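Long-range contacts in penicillin-binding 1 transmembrane protein MrcA (Nitrosomonas europaea ATCC 19718, PDB 3D0F), which probably polymerises glycan strands and cross-links their peptides in peptidoglycan synthesis as a bifunctional penicillin-binding protein, of which this chain is the OB-like domain: residues I36-V41 against L89-K94; D64-A69 against W100-L105; G47-F52 against I59-D64. All coordinates share one frame; numbering follows the deposited sequence.

Contact 1: residues I36-V41 against L89-K94; sequences ILAAVV and LIRVKK. With PO4 (phosphate ion), chain C.
Leu37 to Val40 run antiparallel to Leu89-Val92; the axes of the short strand segments approach to 4.6 Å with 128° between their directions, a strong twist away from antiparallel, as in the coiled sheet of an OB-like domain. Leu37 with Val92 and Ala39 with Ile90 are the hydrogen-bonded pairs, each closed by two N-H...O bonds; Leu37 N to Val92 O, at 2.8 Å, is almost straight. Ala38 faces Arg91 in the non-hydrogen-bonded pair between them. On the face of Leu37, Ala39, Ile90 and Val92, small and branched side chains pack together: Ala39 CB lies 4.2 Å from both Ile90 CG1 and Val92 CG2, and farther along, Val41 CG2 meets Ile90 CD1 at 3.6 Å. Ile90 reaches Val41 because CG1 sits between its backbone N and carbonyl carbon (chi1 58°). Trp100, Ile59 and Ile61 continue this apolar layer. Ile36 CG2 lies 3.7 Å from Arg91 CB, the two side chains crossing at about a right angle. The Arg91 chain bends at chi2 (-75°), passes Ala38 CB and carries its guanidinium to a phosphate ion, probably from the crystallisation liquor. Glu8 of the second subunit forms a salt bridge with Arg91, and Gly31 N of that subunit also binds the phosphate, while Leu89 pairs with a strand there, so the sheet continues across the interface. Two nearly straight bonds meet the phosphate along one edge of the guanidinium: Arg91 NH1 to PO4 O4 at 3.0 Å and Arg91 NH2 to PO4 O1 at 2.9 Å.

Contact 2: residues D64-A69 against W100-L105; sequences DGLKAA and WQIVQL
Gly65 and Ile102 carry the polar side of this contact, in which a turn with helical backbone angles, where Lys67 N bonds to Asp64 O, lies in the loop after strand 58-61 and against an outer strand, 100-103, of the OB-like sheet. The one direct hydrogen bond runs from Ile102 N to Gly65 O, 3.0 Å long and fairly straight, arriving in the carbonyl plane. A water supplies the rest: it donates to Gly65 O at 2.7 Å and to Ile102 O at 2.9 Å, and accepts from Ala69 N. Gly65 O is thus gripped by two donors, with Gln101 CA also close enough for a CA-H...O contact. The approach is close: Gly65, with no side chain, brings its CA within 3.7 Å of Trp100 O. The CB of Gln101 rests beside Gly65 CA, while the rest of its chain leads off from the turn.

The apolar contacts are made by the branches of Ile102. Its CG1 stands anti to the carbonyl carbon (chi1 -60°), which sends CD1 to Leu66 CD2 at 3.9 Å and leaves CG2 for Ala69 CB at 4.1 Å. Leu66 starts out away from the strand but its end swings back, and the two side chains cross obliquely. Ile61 packs on both Leu66 and Ile102, and Tyr4 of the second subunit packs on Ala69 and Ile102.

The chemistry implies a turn docked through main-chain groups and one branched side chain: the strand edge is engaged by a single direct bond and a bridging water, and the methyl groups of Ile102 pack against Leu66 and Ala69.

Contact 3: residues G47-F52 against I59-D64; sequences GAVEAF and IRITGD
Val49 and Ile61 exchange two backbone hydrogen bonds, Val49 N to Ile61 O at 2.9 Å and Ile61 N to Val49 O at 2.7 Å, and Ala51 and Ile59 do the same one pair farther on. All four N-H groups of these two pairs are therefore satisfied across the contact, as are their four carbonyl oxygens. Between them Glu50 and Arg60 form a non-hydrogen-bonded pair, whose alpha carbons supply CA-H...O contacts to Ile59 O and Val49 O; the backbone of Glu50 itself bonds to Leu42 and Ser43. Farther along, a water joins the two segments, donating to Gly47 O at 2.7 Å and accepting from Gly63 N at 2.9 Å. Gly47 N is held by Thr45 OG1.

The charged groups are joined more loosely. Glu50 OE2 lies at the edge of the Arg60 guanidinium, 3.8 Å from NE, a long salt bridge with the carboxylate and guanidinium planes 88° apart. Arg60 runs extended from CG to NE, its CG anti to the backbone N (chi1 -162°), which lays the guanidinium over Ala48; CB of Ala48 sits 3.6 Å from Arg60 NH2, against one face and toward the rim. Val49, Ala51, Ile59 and Ile61 point to the face of the sheet opposite Glu50 and Arg60, where Val49 CG1 and Ile61 CD1 approach to 4.3 Å and Trp100, Val92 and Leu66 add to the apolar layer. Two antiparallel strands, consecutive in the chain and paired in this way, make a beta hairpin, here at the margin of the five-stranded OB-like sheet.

Contacts 1 and 3 are both antiparallel strand pairs of one sheet: contact 1 is buried near its middle, contact 3 forms the hairpin at its margin, and strands 37-45 and 48-53 join them, through Val40 O and Phe52 N among others. Contact 2 instead docks a loop turn on strand 100-103, the sheet's other outer strand, which bonds to strand 88-94 of contact 1. Contacts 2 and 3 are only partly buried and include exposed residues. Apolar side chains of all three converge around Ile61, Trp100 and Val92. Their polar chemistry differs: in contact 1 Arg91 meets a phosphate ion and Glu8 of the second subunit, contact 2 relies on backbone and water, and contact 3 carries a long salt bridge.

Contact 1: residues I36-V41 against L89-K94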
loop_
_atom_site.group_PDB
_atom_site.type_symbol
_atom_site.label_atom_id
_atom_site.label_comp_id
_atom_site.label_asym_id
_atom_site.label_seq_id
_atom_site.Cartn_x
_atom_site.Cartn_y
_atom_site.Cartn_z
ATOM N N ILE A 36 -3.752 0.174 1.326
ATOM C CA ILE A 36 -4.997 -0.618 1.307
ATOM C C ILE A 36 -4.665 -1.865 0.526
ATOM O O ILE A 36 -4.560 -1.833 -0.714
ATOM C CB ILE A 36 -6.200 0.133 0.679
ATOM C CG1 ILE A 36 -6.471 1.385 1.506
ATOM C CG2 ILE A 36 -7.451 -0.805 0.669
ATOM C CD1 ILE A 36 -7.568 2.282 0.961
ATOM N N LEU A 37 -4.495 -2.961 1.258
ATOM C CA LEU A 37 -3.874 -4.175 0.747
ATOM C C LEU A 37 -4.864 -5.298 0.526
ATOM O O LEU A 37 -5.852 -5.406 1.215
ATOM C CB LEU A 37 -2.829 -4.666 1.733
ATOM C CG LEU A 37 -1.818 -3.635 2.193
ATOM C CD1 LEU A 37 -0.780 -4.287 3.074
ATOM C CD2 LEU A 37 -1.185 -2.877 0.995
ATOM N N ALA A 38 -4.579 -6.137 -0.453
ATOM C CA ALA A 38 -5.419 -7.306 -0.729
ATOM C C ALA A 38 -5.141 -8.386 0.302
ATOM O O ALA A 38 -4.007 -8.631 0.731
ATOM C CB ALA A 38 -5.173 -7.865 -2.172
ATOM N N ALA A 39 -6.196 -9.124 0.669
ATOM C CA ALA A 39 -6.013 -10.282 1.510
ATOM C C ALA A 39 -7.128 -11.283 1.194
ATOM O O ALA A 39 -8.223 -10.904 0.797
ATOM C CB ALA A 39 -6.019 -9.944 3.003
ATOM N N VAL A 40 -6.827 -12.541 1.397
ATOM C CA VAL A 40 -7.833 -13.593 1.224
ATOM C C VAL A 40 -8.182 -14.170 2.576
ATOM O O VAL A 40 -7.302 -14.552 3.347
ATOM C CB VAL A 40 -7.392 -14.740 0.267
ATOM C CG1 VAL A 40 -6.110 -15.418 0.742
ATOM C CG2 VAL A 40 -8.493 -15.783 0.126
ATOM N N VAL A 41 -9.465 -14.251 2.854
ATOM C CA VAL A 41 -9.949 -14.759 4.137
ATOM C C VAL A 41 -9.730 -16.273 4.265
ATOM O O VAL A 41 -10.047 -17.042 3.341
ATOM C CB VAL A 41 -11.425 -14.369 4.390
ATOM C CG1 VAL A 41 -11.991 -15.109 5.687
ATOM C CG2 VAL A 41 -11.527 -12.820 4.503
ATOM N N LEU A 89 -12.154 -12.394 -0.952
ATOM C CA LEU A 89 -11.150 -11.380 -1.252
ATOM C C LEU A 89 -11.589 -10.065 -0.607
ATOM O O LEU A 89 -12.644 -9.491 -0.928
ATOM C CB LEU A 89 -10.987 -11.206 -2.780
ATOM C CG LEU A 89 -9.990 -10.139 -3.230
ATOM C CD1 LEU A 89 -8.584 -10.415 -2.709
ATOM C CD2 LEU A 89 -10.034 -10.031 -4.758
ATOM N N ILE A 90 -10.770 -9.605 0.329
ATOM C CA ILE A 90 -11.017 -8.353 1.070
ATOM C C ILE A 90 -9.865 -7.418 0.927
ATOM O O ILE A 90 -8.810 -7.769 0.388
ATOM C CB ILE A 90 -11.318 -8.636 2.572
ATOM C CG1 ILE A 90 -10.171 -9.387 3.250
ATOM C CG2 ILE A 90 -12.668 -9.466 2.663
ATOM C CD1 ILE A 90 -10.232 -9.418 4.751
ATOM N N ARG A 91 -10.052 -6.222 1.440
ATOM C CA ARG A 91 -8.978 -5.251 1.517
ATOM C C ARG A 91 -8.794 -4.902 2.978
ATOM O O ARG A 91 -9.762 -4.751 3.729
ATOM C CB ARG A 91 -9.323 -3.983 0.717
ATOM C CG ARG A 91 -9.640 -4.283 -0.757
ATOM C CD ARG A 91 -8.410 -4.594 -1.620
ATOM N NE ARG A 91 -8.882 -5.077 -2.908
ATOM C CZ ARG A 91 -8.106 -5.356 -3.955
ATOM N NH1 ARG A 91 -6.807 -5.146 -3.901
ATOM N NH2 ARG A 91 -8.678 -5.840 -5.066
ATOM N N VAL A 92 -7.545 -4.714 3.338
ATOM C CA VAL A 92 -7.169 -4.411 4.725
ATOM C C VAL A 92 -6.180 -3.269 4.822
ATOM O O VAL A 92 -5.389 -3.035 3.889
ATOM C CB VAL A 92 -6.585 -5.672 5.401
ATOM C CG1 VAL A 92 -7.633 -6.759 5.425
ATOM C CG2 VAL A 92 -5.364 -6.176 4.640
ATOM N N LYS A 93 -6.200 -2.600 5.971
ATOM C CA LYS A 93 -5.243 -1.533 6.226
ATOM C C LYS A 93 -4.818 -1.605 7.705
ATOM O O LYS A 93 -5.675 -1.776 8.575
ATOM C CB LYS A 93 -5.923 -0.203 5.933
ATOM C CG LYS A 93 -5.038 1.038 6.006
ATOM C CD LYS A 93 -5.828 2.276 5.640
ATOM C CE LYS A 93 -5.092 3.565 5.885
ATOM N NZ LYS A 93 -3.660 3.562 5.679
ATOM N N LYS A 94 -3.561 -1.274 7.958
ATOM C CA LYS A 94 -3.005 -1.293 9.300
ATOM C C LYS A 94 -3.174 0.105 9.900
ATOM O O LYS A 94 -2.746 1.107 9.287
ATOM C CB LYS A 94 -1.545 -1.715 9.243
ATOM C CG LYS A 94 -0.950 -2.037 10.607
ATOM C CD LYS A 94 0.503 -2.428 10.467
ATOM C CE LYS A 94 1.044 -3.115 11.688
ATOM N NZ LYS A 94 2.509 -3.260 11.541
HETATM P P PO4 C . -5.906 -5.731 -7.680
HETATM O O1 PO4 C . -7.319 -6.232 -7.598
HETATM O O2 PO4 C . -5.190 -6.584 -8.700
HETATM O O3 PO4 C . -5.915 -4.280 -8.124
HETATM O O4 PO4 C . -5.169 -5.818 -6.368
HETATM O O HOH W 1 -4.911 -3.399 -2.736
#

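Contact 2: residues D64-A69 against W100-L105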
loop_
_atom_site.group_PDB
_atom_site.type_symbol
_atom_site.label_atom_id
_atom_site.label_comp_id
_atom_site.label_asym_id
_atom_site.label_seq_id
_atom_site.Cartn_x
_atom_site.Cartn_y
_atom_site.Cartn_z
ATOM N N ASP A 64 -12.226 -3.312 16.862
ATOM C CA ASP A 64 -12.514 -2.120 16.030
ATOM C C ASP A 64 -12.311 -2.409 14.543
ATOM O O ASP A 64 -13.048 -1.879 13.694
ATOM C CB ASP A 64 -11.628 -0.966 16.438
ATOM C CG ASP A 64 -11.941 -0.413 17.801
ATOM O OD1 ASP A 64 -12.975 -0.763 18.431
ATOM O OD2 ASP A 64 -11.113 0.451 18.235
ATOM N N GLY A 65 -11.335 -3.264 14.214
ATOM C CA GLY A 65 -11.036 -3.600 12.829
ATOM C C GLY A 65 -12.159 -4.270 12.072
ATOM O O GLY A 65 -12.134 -4.289 10.848
ATOM N N LEU A 66 -13.121 -4.873 12.788
ATOM C CA LEU A 66 -14.238 -5.555 12.182
ATOM C C LEU A 66 -15.516 -4.704 12.117
ATOM O O LEU A 66 -16.512 -5.135 11.565
ATOM C CB LEU A 66 -14.559 -6.839 12.977
ATOM C CG LEU A 66 -13.482 -7.893 13.001
ATOM C CD1 LEU A 66 -13.984 -9.102 13.805
ATOM C CD2 LEU A 66 -13.047 -8.311 11.591
ATOM N N LYS A 67 -15.497 -3.518 12.708
ATOM C CA LYS A 67 -16.702 -2.700 12.867
ATOM C C LYS A 67 -17.363 -2.366 11.543
ATOM O O LYS A 67 -18.589 -2.526 11.369
ATOM C CB LYS A 67 -16.352 -1.398 13.585
ATOM C CG LYS A 67 -16.030 -1.563 15.076
ATOM C CD LYS A 67 -15.687 -0.218 15.768
ATOM C CE LYS A 67 -16.911 0.587 16.106
ATOM N NZ LYS A 67 -17.726 -0.066 17.166
ATOM N N ALA A 68 -16.551 -1.877 10.605
ATOM C CA ALA A 68 -17.113 -1.423 9.318
ATOM C C ALA A 68 -17.761 -2.574 8.590
ATOM O O ALA A 68 -18.800 -2.403 7.962
ATOM C CB ALA A 68 -16.063 -0.805 8.467
ATOM N N ALA A 69 -17.201 -3.768 8.732
ATOM C CA ALA A 69 -17.649 -4.976 8.039
ATOM C C ALA A 69 -18.761 -5.780 8.751
ATOM O O ALA A 69 -19.091 -6.910 8.370
ATOM C CB ALA A 69 -16.422 -5.869 7.735
ATOM N N TRP A 100 -4.902 -4.366 12.281
ATOM C CA TRP A 100 -5.452 -4.362 10.952
ATOM C C TRP A 100 -6.944 -4.143 10.994
ATOM O O TRP A 100 -7.615 -4.578 11.926
ATOM C CB TRP A 100 -5.138 -5.691 10.235
ATOM C CG TRP A 100 -3.652 -5.805 9.908
ATOM C CD1 TRP A 100 -2.685 -6.323 10.701
ATOM C CD2 TRP A 100 -2.985 -5.359 8.715
ATOM N NE1 TRP A 100 -1.450 -6.208 10.102
ATOM C CE2 TRP A 100 -1.616 -5.650 8.867
ATOM C CE3 TRP A 100 -3.408 -4.729 7.550
ATOM C CZ2 TRP A 100 -0.666 -5.319 7.897
ATOM C CZ3 TRP A 100 -2.458 -4.446 6.568
ATOM C CH2 TRP A 100 -1.108 -4.720 6.766
ATOM N N GLN A 101 -7.470 -3.495 9.949
ATOM C CA GLN A 101 -8.889 -3.290 9.773
ATOM C C GLN A 101 -9.321 -3.682 8.371
ATOM O O GLN A 101 -8.558 -3.524 7.404
ATOM C CB GLN A 101 -9.220 -1.812 10.036
ATOM C CG GLN A 101 -8.559 -0.892 9.024
ATOM C CD GLN A 101 -8.557 0.581 9.359
ATOM O OE1 GLN A 101 -7.692 1.309 8.854
ATOM N NE2 GLN A 101 -9.518 1.034 10.149
ATOM N N ILE A 102 -10.553 -4.181 8.249
ATOM C CA ILE A 102 -11.172 -4.476 6.953
ATOM C C ILE A 102 -11.782 -3.180 6.422
ATOM O O ILE A 102 -12.638 -2.523 7.067
ATOM C CB ILE A 102 -12.236 -5.542 7.056
ATOM C CG1 ILE A 102 -11.656 -6.860 7.586
ATOM C CG2 ILE A 102 -12.918 -5.679 5.691
ATOM C CD1 ILE A 102 -12.663 -8.005 7.748
ATOM N N VAL A 103 -11.285 -2.808 5.257
ATOM C CA VAL A 103 -11.701 -1.590 4.569
ATOM C C VAL A 103 -12.110 -1.904 3.113
ATOM O O VAL A 103 -12.287 -3.042 2.740
ATOM C CB VAL A 103 -10.543 -0.573 4.593
ATOM C CG1 VAL A 103 -10.212 -0.194 6.032
ATOM C CG2 VAL A 103 -9.297 -1.079 3.855
ATOM N N GLN A 104 -12.243 -0.875 2.288
ATOM C CA GLN A 104 -12.522 -1.134 0.867
ATOM C C GLN A 104 -11.856 -0.075 0.021
ATOM O O GLN A 104 -11.505 0.981 0.541
ATOM C CB GLN A 104 -13.997 -1.231 0.619
ATOM C CG GLN A 104 -14.770 0.026 0.888
ATOM C CD GLN A 104 -16.260 -0.177 0.870
ATOM O OE1 GLN A 104 -16.779 -1.231 0.493
ATOM N NE2 GLN A 104 -16.980 0.855 1.304
ATOM N N LEU A 105 -11.605 -0.394 -1.240
ATOM C CA LEU A 105 -10.907 0.534 -2.127
ATOM C C LEU A 105 -11.815 1.730 -2.363
ATOM O O LEU A 105 -13.037 1.573 -2.432
ATOM C CB LEU A 105 -10.503 -0.146 -3.444
ATOM C CG LEU A 105 -9.323 -1.120 -3.321
ATOM C CD1 LEU A 105 -9.193 -1.988 -4.550
ATOM C CD2 LEU A 105 -8.017 -0.422 -2.949
HETATM O O HOH W 2 -14.239 -3.571 9.247
#

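Contact 3: residues G47-F52 against I59-D64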
loop_
_atom_site.group_PDB
_atom_site.type_symbol
_atom_site.label_atom_id
_atom_site.label_comp_id
_atom_site.label_asym_id
_atom_site.label_seq_id
_atom_site.Cartn_x
_atom_site.Cartn_y
_atom_site.Cartn_z
ATOM N N GLY A 47 -16.158 -12.455 15.822
ATOM C CA GLY A 47 -15.076 -11.998 16.716
ATOM C C GLY A 47 -13.692 -11.950 16.098
ATOM O O GLY A 47 -12.819 -11.329 16.660
ATOM N N ALA A 48 -13.458 -12.633 14.969
ATOM C CA ALA A 48 -12.126 -12.646 14.395
ATOM C C ALA A 48 -12.159 -13.108 12.944
ATOM O O ALA A 48 -12.843 -14.066 12.615
ATOM C CB ALA A 48 -11.268 -13.598 15.160
ATOM N N VAL A 49 -11.394 -12.439 12.106
ATOM C CA VAL A 49 -11.154 -12.857 10.741
ATOM C C VAL A 49 -9.648 -13.060 10.603
ATOM O O VAL A 49 -8.859 -12.152 10.945
ATOM C CB VAL A 49 -11.642 -11.760 9.772
ATOM C CG1 VAL A 49 -11.150 -12.030 8.358
ATOM C CG2 VAL A 49 -13.168 -11.604 9.892
ATOM N N GLU A 50 -9.244 -14.225 10.085
ATOM C CA GLU A 50 -7.846 -14.479 9.719
ATOM C C GLU A 50 -7.761 -14.351 8.202
ATOM O O GLU A 50 -8.588 -14.926 7.490
ATOM C CB GLU A 50 -7.425 -15.905 10.114
ATOM C CG GLU A 50 -7.399 -16.124 11.597
ATOM C CD GLU A 50 -6.331 -17.101 12.101
ATOM O OE1 GLU A 50 -5.741 -17.886 11.315
ATOM O OE2 GLU A 50 -6.101 -17.060 13.342
ATOM N N ALA A 51 -6.778 -13.620 7.711
ATOM C CA ALA A 51 -6.612 -13.393 6.288
ATOM C C ALA A 51 -5.137 -13.446 5.884
ATOM O O ALA A 51 -4.264 -13.070 6.681
ATOM C CB ALA A 51 -7.270 -12.061 5.867
ATOM N N PHE A 52 -4.860 -13.924 4.682
ATOM C CA PHE A 52 -3.514 -14.036 4.134
ATOM C C PHE A 52 -3.261 -12.872 3.177
ATOM O O PHE A 52 -4.066 -12.610 2.300
ATOM C CB PHE A 52 -3.386 -15.362 3.361
ATOM C CG PHE A 52 -2.014 -15.630 2.808
ATOM C CD1 PHE A 52 -1.091 -16.318 3.566
ATOM C CD2 PHE A 52 -1.691 -15.286 1.513
ATOM C CE1 PHE A 52 0.198 -16.604 3.066
ATOM C CE2 PHE A 52 -0.393 -15.538 1.002
ATOM C CZ PHE A 52 0.524 -16.214 1.790
ATOM N N ILE A 59 -2.762 -12.391 8.933
ATOM C CA ILE A 59 -3.181 -11.378 9.920
ATOM C C ILE A 59 -4.507 -11.803 10.560
ATOM O O ILE A 59 -5.248 -12.588 9.988
ATOM C CB ILE A 59 -3.344 -9.954 9.293
ATOM C CG1 ILE A 59 -4.353 -9.930 8.134
ATOM C CG2 ILE A 59 -1.969 -9.416 8.794
ATOM C CD1 ILE A 59 -4.677 -8.528 7.583
ATOM N N ARG A 60 -4.731 -11.290 11.767
ATOM C CA ARG A 60 -5.960 -11.520 12.503
ATOM C C ARG A 60 -6.620 -10.171 12.792
ATOM O O ARG A 60 -6.008 -9.321 13.477
ATOM C CB ARG A 60 -5.669 -12.278 13.808
ATOM C CG ARG A 60 -6.858 -12.936 14.442
ATOM C CD ARG A 60 -6.360 -13.974 15.514
ATOM N NE ARG A 60 -7.431 -14.768 16.058
ATOM C CZ ARG A 60 -8.151 -14.452 17.120
ATOM N NH1 ARG A 60 -7.941 -13.314 17.809
ATOM N NH2 ARG A 60 -9.116 -15.280 17.496
ATOM N N ILE A 61 -7.862 -10.005 12.343
ATOM C CA ILE A 61 -8.631 -8.740 12.482
ATOM C C ILE A 61 -9.707 -9.008 13.521
ATOM O O ILE A 61 -10.446 -9.985 13.402
ATOM C CB ILE A 61 -9.241 -8.267 11.157
ATOM C CG1 ILE A 61 -8.120 -8.158 10.098
ATOM C CG2 ILE A 61 -9.975 -6.894 11.310
ATOM C CD1 ILE A 61 -8.542 -8.615 8.706
ATOM N N THR A 62 -9.798 -8.104 14.506
ATOM C CA THR A 62 -10.704 -8.254 15.646
ATOM C C THR A 62 -11.201 -6.869 16.077
ATOM O O THR A 62 -10.724 -5.869 15.573
ATOM C CB THR A 62 -10.013 -8.900 16.878
ATOM O OG1 THR A 62 -8.960 -8.032 17.366
ATOM C CG2 THR A 62 -9.426 -10.275 16.489
ATOM N N GLY A 63 -12.095 -6.823 17.046
ATOM C CA GLY A 63 -12.511 -5.554 17.684
ATOM C C GLY A 63 -12.858 -4.451 16.674
ATOM O O GLY A 63 -13.671 -4.634 15.765
ATOM N N ASP A 64 -12.226 -3.312 16.862
ATOM C CA ASP A 64 -12.514 -2.120 16.030
ATOM C C ASP A 64 -12.311 -2.409 14.543
ATOM O O ASP A 64 -13.048 -1.879 13.694
ATOM C CB ASP A 64 -11.628 -0.966 16.438
ATOM C CG ASP A 64 -11.941 -0.413 17.801
ATOM O OD1 ASP A 64 -12.975 -0.763 18.431
ATOM O OD2 ASP A 64 -11.113 0.451 18.235
HETATM O O HOH W 3 -13.531 -9.134 18.102
#